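Local coordinates for regulatory protein ASNC (Escherichia coli, PDB 2CG4), which regulates transcription, activating asnA and controlling its own gene, and represses gidA expression at a post-transcriptional level, at residues V68-G73 / T136-V141; I72-K77 / I107-M112. The protein carries 1 engineered substitution. One frame throughout, in Å; residues are numbered along the deposited sequence.

Contacts 1 and 2 are the two flanks of one strand, 68-76, which lies between 133-147 (contact 1) and 107-113 (contact 2) in the antiparallel sheet of the Lrp/AsnC ligand-binding domain. Their centres are about 8 Å apart, and Ile72 and Gly73 serve both. Just before the shared pair, Cys70 N lies 2.9 Å from Val111 O, a probable hydrogen bond, and Phe71 CB packs 3.3 Å from Phe108 CZ. The bound asparagine is held directly by contact 1, through Thr136 and Thr138; the side chain of Ile72, in contact 2, is about 4 Å from a bound asparagine. On the Phe71 and Phe108 face both contacts meet the second subunit.

Contact 1. Residues V68-G73 / T136-V141; sequences VGCFIG and TETLIV. With ASN (asparagine), chain C.
Leu139 N donates to Phe71 O over only 2.6 Å, with the donor almost in line with the C=O bond (167° at the oxygen). This pairing joins the first and last strands of a ferredoxin-like βαββαβ domain, which run antiparallel side by side. The return bond from Phe71 N to Leu139 O is longer, 3.2 Å, its donor standing above the carbonyl plane. Gly73 and Glu137 form a second hydrogen-bonded pair, and Val141 N bonds to Gly69 O.

Strand 133-147 also offers polar groups to the asparagine ligand. Thr138 N, not engaged by 68-73 at this non-hydrogen-bonded position, donates to ASN O at 2.9 Å. The hydroxyl of Thr136 sits between its own backbone N and carbonyl carbon (chi1 49°), and from there OG1 donates to ASN OXT, whose placement is less certain. Backbone carbonyls of a third subunit, among them Thr101 O and Ser106 O, hold the ligand from across the subunit boundary, so effector binding is shared between chains.

Behind this site, the side chains of Ile72 and Thr138 run alongside each other, Ile72 CG1 3.6 Å from Thr138 CB; Ile72 CG2 also meets Thr136 CB. Leu119 and Leu123 of helix 116-127 cover this face. Phe71 and Leu139 occupy the other, where Phe71 meets Tyr99 of the second subunit edge-to-face. Towards the start of strand 68-76 a water accepts from Gly69 N and donates to Val141 O at 2.7 Å. Val141 CG2 finally comes obliquely to the Phe71 ring, 4.4 Å from CD1.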
loop_
_atom_site.group_PDB
_atom_site.type_symbol
_atom_site.label_atom_id
_atom_site.label_comp_id
_atom_site.label_asym_id
_atom_site.label_seq_id
_atom_site.Cartn_x
_atom_site.Cartn_y
_atom_site.Cartn_z
ATOM N N VAL A 68 9.556 -14.515 -20.869
ATOM C CA VAL A 68 9.151 -13.473 -19.928
ATOM C C VAL A 68 7.963 -12.650 -20.433
ATOM O O VAL A 68 8.129 -11.630 -21.113
ATOM C CB VAL A 68 10.312 -12.538 -19.571
ATOM C CG1 VAL A 68 9.851 -11.519 -18.559
ATOM C CG2 VAL A 68 11.459 -13.332 -19.005
ATOM N N GLY A 69 6.766 -13.104 -20.096
ATOM C CA GLY A 69 5.586 -12.263 -20.194
ATOM C C GLY A 69 5.376 -11.509 -18.902
ATOM O O GLY A 69 5.784 -11.954 -17.825
ATOM N N CYS A 70 4.741 -10.356 -18.995
ATOM C CA CYS A 70 4.438 -9.615 -17.790
ATOM C C CYS A 70 3.209 -8.724 -17.952
ATOM O O CYS A 70 2.782 -8.437 -19.066
ATOM C CB CYS A 70 5.661 -8.827 -17.346
ATOM S SG CYS A 70 6.224 -7.638 -18.537
ATOM N N PHE A 71 2.620 -8.336 -16.829
ATOM C CA PHE A 71 1.698 -7.218 -16.779
ATOM C C PHE A 71 2.431 -6.046 -16.161
ATOM O O PHE A 71 3.243 -6.229 -15.253
ATOM C CB PHE A 71 0.474 -7.562 -15.938
ATOM C CG PHE A 71 -0.397 -8.628 -16.545
ATOM C CD1 PHE A 71 -0.215 -9.966 -16.215
ATOM C CD2 PHE A 71 -1.404 -8.291 -17.446
ATOM C CE1 PHE A 71 -1.029 -10.949 -16.780
ATOM C CE2 PHE A 71 -2.222 -9.271 -18.009
ATOM C CZ PHE A 71 -2.030 -10.601 -17.678
ATOM N N ILE A 72 2.161 -4.849 -16.677
ATOM C CA ILE A 72 2.723 -3.629 -16.136
ATOM C C ILE A 72 1.580 -2.690 -15.802
ATOM O O ILE A 72 0.689 -2.473 -16.621
ATOM C CB ILE A 72 3.700 -2.990 -17.146
ATOM C CG1 ILE A 72 4.616 -4.082 -17.717
ATOM C CG2 ILE A 72 4.516 -1.876 -16.509
ATOM C CD1 ILE A 72 5.672 -3.584 -18.618
ATOM N N GLY A 73 1.575 -2.170 -14.578
ATOM C CA GLY A 73 0.662 -1.094 -14.223
ATOM C C GLY A 73 1.375 0.219 -14.465
ATOM O O GLY A 73 2.477 0.434 -13.979
ATOM N N THR A 136 6.297 2.814 -13.466
ATOM C CA THR A 136 5.724 1.527 -13.814
ATOM C C THR A 136 5.835 0.544 -12.650
ATOM O O THR A 136 6.684 0.698 -11.781
ATOM C CB THR A 136 6.381 0.925 -15.078
ATOM O OG1 THR A 136 7.815 0.976 -14.976
ATOM C CG2 THR A 136 5.919 1.661 -16.306
ATOM N N GLU A 137 4.968 -0.455 -12.626
ATOM C CA GLU A 137 5.117 -1.605 -11.714
ATOM C C GLU A 137 4.832 -2.851 -12.510
ATOM O O GLU A 137 3.699 -3.054 -12.939
ATOM C CB GLU A 137 4.116 -1.529 -10.577
ATOM C CG GLU A 137 4.556 -0.695 -9.400
ATOM C CD GLU A 137 3.415 -0.420 -8.438
ATOM O OE1 GLU A 137 3.167 0.771 -8.147
ATOM O OE2 GLU A 137 2.763 -1.393 -7.983
ATOM N N THR A 138 5.849 -3.670 -12.750
ATOM C CA THR A 138 5.645 -4.814 -13.614
ATOM C C THR A 138 5.563 -6.140 -12.814
ATOM O O THR A 138 6.384 -6.383 -11.920
ATOM C CB THR A 138 6.645 -4.833 -14.819
ATOM O OG1 THR A 138 7.627 -5.852 -14.663
ATOM C CG2 THR A 138 7.341 -3.506 -14.976
ATOM N N LEU A 139 4.533 -6.943 -13.117
ATOM C CA LEU A 139 4.271 -8.249 -12.465
ATOM C C LEU A 139 4.692 -9.418 -13.369
ATOM O O LEU A 139 3.971 -9.794 -14.290
ATOM C CB LEU A 139 2.782 -8.407 -12.146
ATOM C CG LEU A 139 2.102 -7.537 -11.080
ATOM C CD1 LEU A 139 2.210 -6.039 -11.410
ATOM C CD2 LEU A 139 0.649 -7.952 -10.970
ATOM N N ILE A 140 5.856 -9.995 -13.103
ATOM C CA ILE A 140 6.420 -10.981 -13.998
ATOM C C ILE A 140 5.684 -12.305 -13.851
ATOM O O ILE A 140 5.456 -12.792 -12.730
ATOM C CB ILE A 140 7.933 -11.145 -13.755
ATOM C CG1 ILE A 140 8.662 -9.871 -14.192
ATOM C CG2 ILE A 140 8.484 -12.369 -14.481
ATOM C CD1 ILE A 140 10.020 -10.116 -14.817
ATOM N N VAL A 141 5.278 -12.872 -14.990
ATOM C CA VAL A 141 4.604 -14.161 -14.998
ATOM C C VAL A 141 5.641 -15.258 -14.854
ATOM O O VAL A 141 6.619 -15.329 -15.611
ATOM C CB VAL A 141 3.740 -14.386 -16.279
ATOM C CG1 VAL A 141 2.959 -15.670 -16.168
ATOM C CG2 VAL A 141 2.783 -13.217 -16.507
HETATM N N ASN C . 9.560 -0.561 -10.749
HETATM C CA ASN C . 9.577 -0.659 -12.239
HETATM C C ASN C . 8.632 -1.708 -12.760
HETATM O O ASN C . 8.525 -2.810 -12.209
HETATM C CB ASN C . 10.979 -0.934 -12.750
HETATM C CG ASN C . 11.899 0.226 -12.522
HETATM O OD1 ASN C . 11.636 1.342 -12.974
HETATM N ND2 ASN C . 12.978 -0.017 -11.800
HETATM O OXT ASN C . 7.946 -1.436 -13.738
HETATM O O HOH W 1 6.836 -15.532 -18.251
#

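Contact 2. Residues I72-K77 / I107-M112; sequences IGIILK and IFIKVM
Ile107 pairs with Ile74 through two backbone bonds of unequal quality. Ile74 N donates to Ile107 O at 2.7 Å with a practically straight N-H...O angle of 179°, whereas the return bond from Ile107 N to Ile74 O is weak at 3.3 Å. On the same face of the sheet the two side chains meet at their branch points, CB to CB 4.2 Å.

Phe108 follows, opposite Gly73 in a non-hydrogen-bonded pair. Its ring carbon CG is anti to the backbone N (chi1 -168°), a torsion that brings the ring towards strand 68-76, and CD1 comes 3.9 Å from Gly73 CA. The glycine carbon meets the edge of the ring, near its plane, and the ring's closest approach to the strand is from Phe108 CD1 to Ile72 O, 3.6 Å.

Ile109 forms the next hydrogen-bonded pair, now with Ile72: Ile72 N donates to Ile109 O at 2.8 Å, and Ile109 N returns a bond to Ile72 O. CG1 of Ile109 is tucked between its backbone N and carbonyl carbon (chi1 72°), which turns the side chain towards 72-77. Its CD1 then meets Ile74 CD1 at 3.5 Å, the two side chains crossing at about a right angle, while CG1 packs on Ile72 CB. Val111 closes the row, bringing CG1 to within 3.4 Å of Ile72 CD1.

These aliphatic groups belong to the helix-covered side of the ferredoxin-like sheet, where Ile107 rests on Tyr82, Ala85 and Leu89 of helix 82-90. Phe108, on the other side, meets the Phe71 ring with the two planes nearly parallel and faces the second subunit, while strands 95-101 and 133-147 flank the pair as the outermost strands within the chain.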
loop_
_atom_site.group_PDB
_atom_site.type_symbol
_atom_site.label_atom_id
_atom_site.label_comp_id
_atom_site.label_asym_id
_atom_site.label_seq_id
_atom_site.Cartn_x
_atom_site.Cartn_y
_atom_site.Cartn_z
ATOM N N ILE A 72 2.161 -4.849 -16.677
ATOM C CA ILE A 72 2.723 -3.629 -16.136
ATOM C C ILE A 72 1.580 -2.690 -15.802
ATOM O O ILE A 72 0.689 -2.473 -16.621
ATOM C CB ILE A 72 3.700 -2.990 -17.146
ATOM C CG1 ILE A 72 4.616 -4.082 -17.717
ATOM C CG2 ILE A 72 4.516 -1.876 -16.509
ATOM C CD1 ILE A 72 5.672 -3.584 -18.618
ATOM N N GLY A 73 1.575 -2.170 -14.578
ATOM C CA GLY A 73 0.662 -1.094 -14.223
ATOM C C GLY A 73 1.375 0.219 -14.465
ATOM O O GLY A 73 2.477 0.434 -13.979
ATOM N N ILE A 74 0.770 1.095 -15.242
ATOM C CA ILE A 74 1.386 2.387 -15.521
ATOM C C ILE A 74 0.741 3.454 -14.647
ATOM O O ILE A 74 -0.480 3.556 -14.593
ATOM C CB ILE A 74 1.274 2.753 -17.006
ATOM C CG1 ILE A 74 2.284 1.939 -17.824
ATOM C CG2 ILE A 74 1.498 4.247 -17.217
ATOM C CD1 ILE A 74 1.666 0.812 -18.574
ATOM N N ILE A 75 1.568 4.211 -13.928
ATOM C CA ILE A 75 1.107 5.401 -13.238
ATOM C C ILE A 75 1.568 6.674 -13.965
ATOM O O ILE A 75 2.761 6.877 -14.213
ATOM C CB ILE A 75 1.554 5.422 -11.757
ATOM C CG1 ILE A 75 0.975 4.215 -11.001
ATOM C CG2 ILE A 75 1.119 6.723 -11.089
ATOM C CD1 ILE A 75 1.963 3.050 -10.813
ATOM N N LEU A 76 0.603 7.519 -14.305
ATOM C CA LEU A 76 0.844 8.714 -15.089
ATOM C C LEU A 76 1.008 9.907 -14.160
ATOM O O LEU A 76 0.574 9.861 -13.004
ATOM C CB LEU A 76 -0.342 8.968 -16.019
ATOM C CG LEU A 76 -0.634 7.932 -17.098
ATOM C CD1 LEU A 76 -1.855 8.344 -17.866
ATOM C CD2 LEU A 76 0.556 7.762 -18.015
ATOM N N LYS A 77 1.614 10.981 -14.667
ATOM C CA LYS A 77 1.942 12.124 -13.833
ATOM C C LYS A 77 0.670 12.861 -13.518
ATOM O O LYS A 77 0.544 13.502 -12.474
ATOM C CB LYS A 77 2.924 13.050 -14.547
ATOM C CG LYS A 77 4.364 12.548 -14.523
ATOM C CD LYS A 77 5.172 13.197 -15.619
ATOM C CE LYS A 77 6.578 12.659 -15.633
ATOM N NZ LYS A 77 7.349 13.197 -16.794
ATOM N N ILE A 107 -3.076 2.827 -16.571
ATOM C CA ILE A 107 -3.160 1.816 -17.627
ATOM C C ILE A 107 -2.580 0.505 -17.109
ATOM O O ILE A 107 -1.619 0.509 -16.339
ATOM C CB ILE A 107 -2.399 2.251 -18.891
ATOM C CG1 ILE A 107 -2.534 3.768 -19.103
ATOM C CG2 ILE A 107 -2.909 1.483 -20.109
ATOM C CD1 ILE A 107 -1.781 4.304 -20.278
ATOM N N PHE A 108 -3.182 -0.609 -17.505
ATOM C CA PHE A 108 -2.662 -1.925 -17.179
ATOM C C PHE A 108 -2.418 -2.649 -18.509
ATOM O O PHE A 108 -3.331 -2.791 -19.313
ATOM C CB PHE A 108 -3.681 -2.677 -16.304
ATOM C CG PHE A 108 -3.149 -3.932 -15.668
ATOM C CD1 PHE A 108 -2.068 -3.887 -14.792
ATOM C CD2 PHE A 108 -3.749 -5.158 -15.920
ATOM C CE1 PHE A 108 -1.575 -5.041 -14.194
ATOM C CE2 PHE A 108 -3.268 -6.327 -15.323
ATOM C CZ PHE A 108 -2.175 -6.263 -14.459
ATOM N N ILE A 109 -1.186 -3.074 -18.753
ATOM C CA ILE A 109 -0.802 -3.607 -20.049
ATOM C C ILE A 109 -0.120 -4.948 -19.871
ATOM O O ILE A 109 0.449 -5.223 -18.824
ATOM C CB ILE A 109 0.160 -2.659 -20.839
ATOM C CG1 ILE A 109 1.547 -2.647 -20.200
ATOM C CG2 ILE A 109 -0.418 -1.240 -20.945
ATOM C CD1 ILE A 109 2.539 -1.665 -20.854
ATOM N N LYS A 110 -0.202 -5.780 -20.905
ATOM C CA LYS A 110 0.646 -6.958 -21.028
ATOM C C LYS A 110 1.765 -6.691 -22.014
ATOM O O LYS A 110 1.513 -6.187 -23.108
ATOM C CB LYS A 110 -0.169 -8.142 -21.517
ATOM C CG LYS A 110 0.230 -9.444 -20.901
ATOM C CD LYS A 110 -0.330 -10.586 -21.705
ATOM C CE LYS A 110 -0.242 -11.904 -20.935
ATOM N NZ LYS A 110 -0.966 -12.973 -21.684
ATOM N N VAL A 111 3.001 -7.002 -21.625
ATOM C CA VAL A 111 4.070 -7.085 -22.600
ATOM C C VAL A 111 4.706 -8.464 -22.622
ATOM O O VAL A 111 4.888 -9.096 -21.586
ATOM C CB VAL A 111 5.110 -5.933 -22.463
ATOM C CG1 VAL A 111 4.576 -4.841 -21.559
ATOM C CG2 VAL A 111 6.462 -6.441 -22.003
ATOM N N MET A 112 4.999 -8.926 -23.834
ATOM C CA MET A 112 5.539 -10.255 -24.083
ATOM C C MET A 112 6.971 -10.126 -24.568
ATOM O O MET A 112 7.225 -9.507 -25.603
ATOM C CB MET A 112 4.706 -10.949 -25.153
ATOM C CG MET A 112 3.304 -11.307 -24.707
ATOM S SD MET A 112 3.331 -12.505 -23.367
ATOM C CE MET A 112 3.962 -13.951 -24.206
#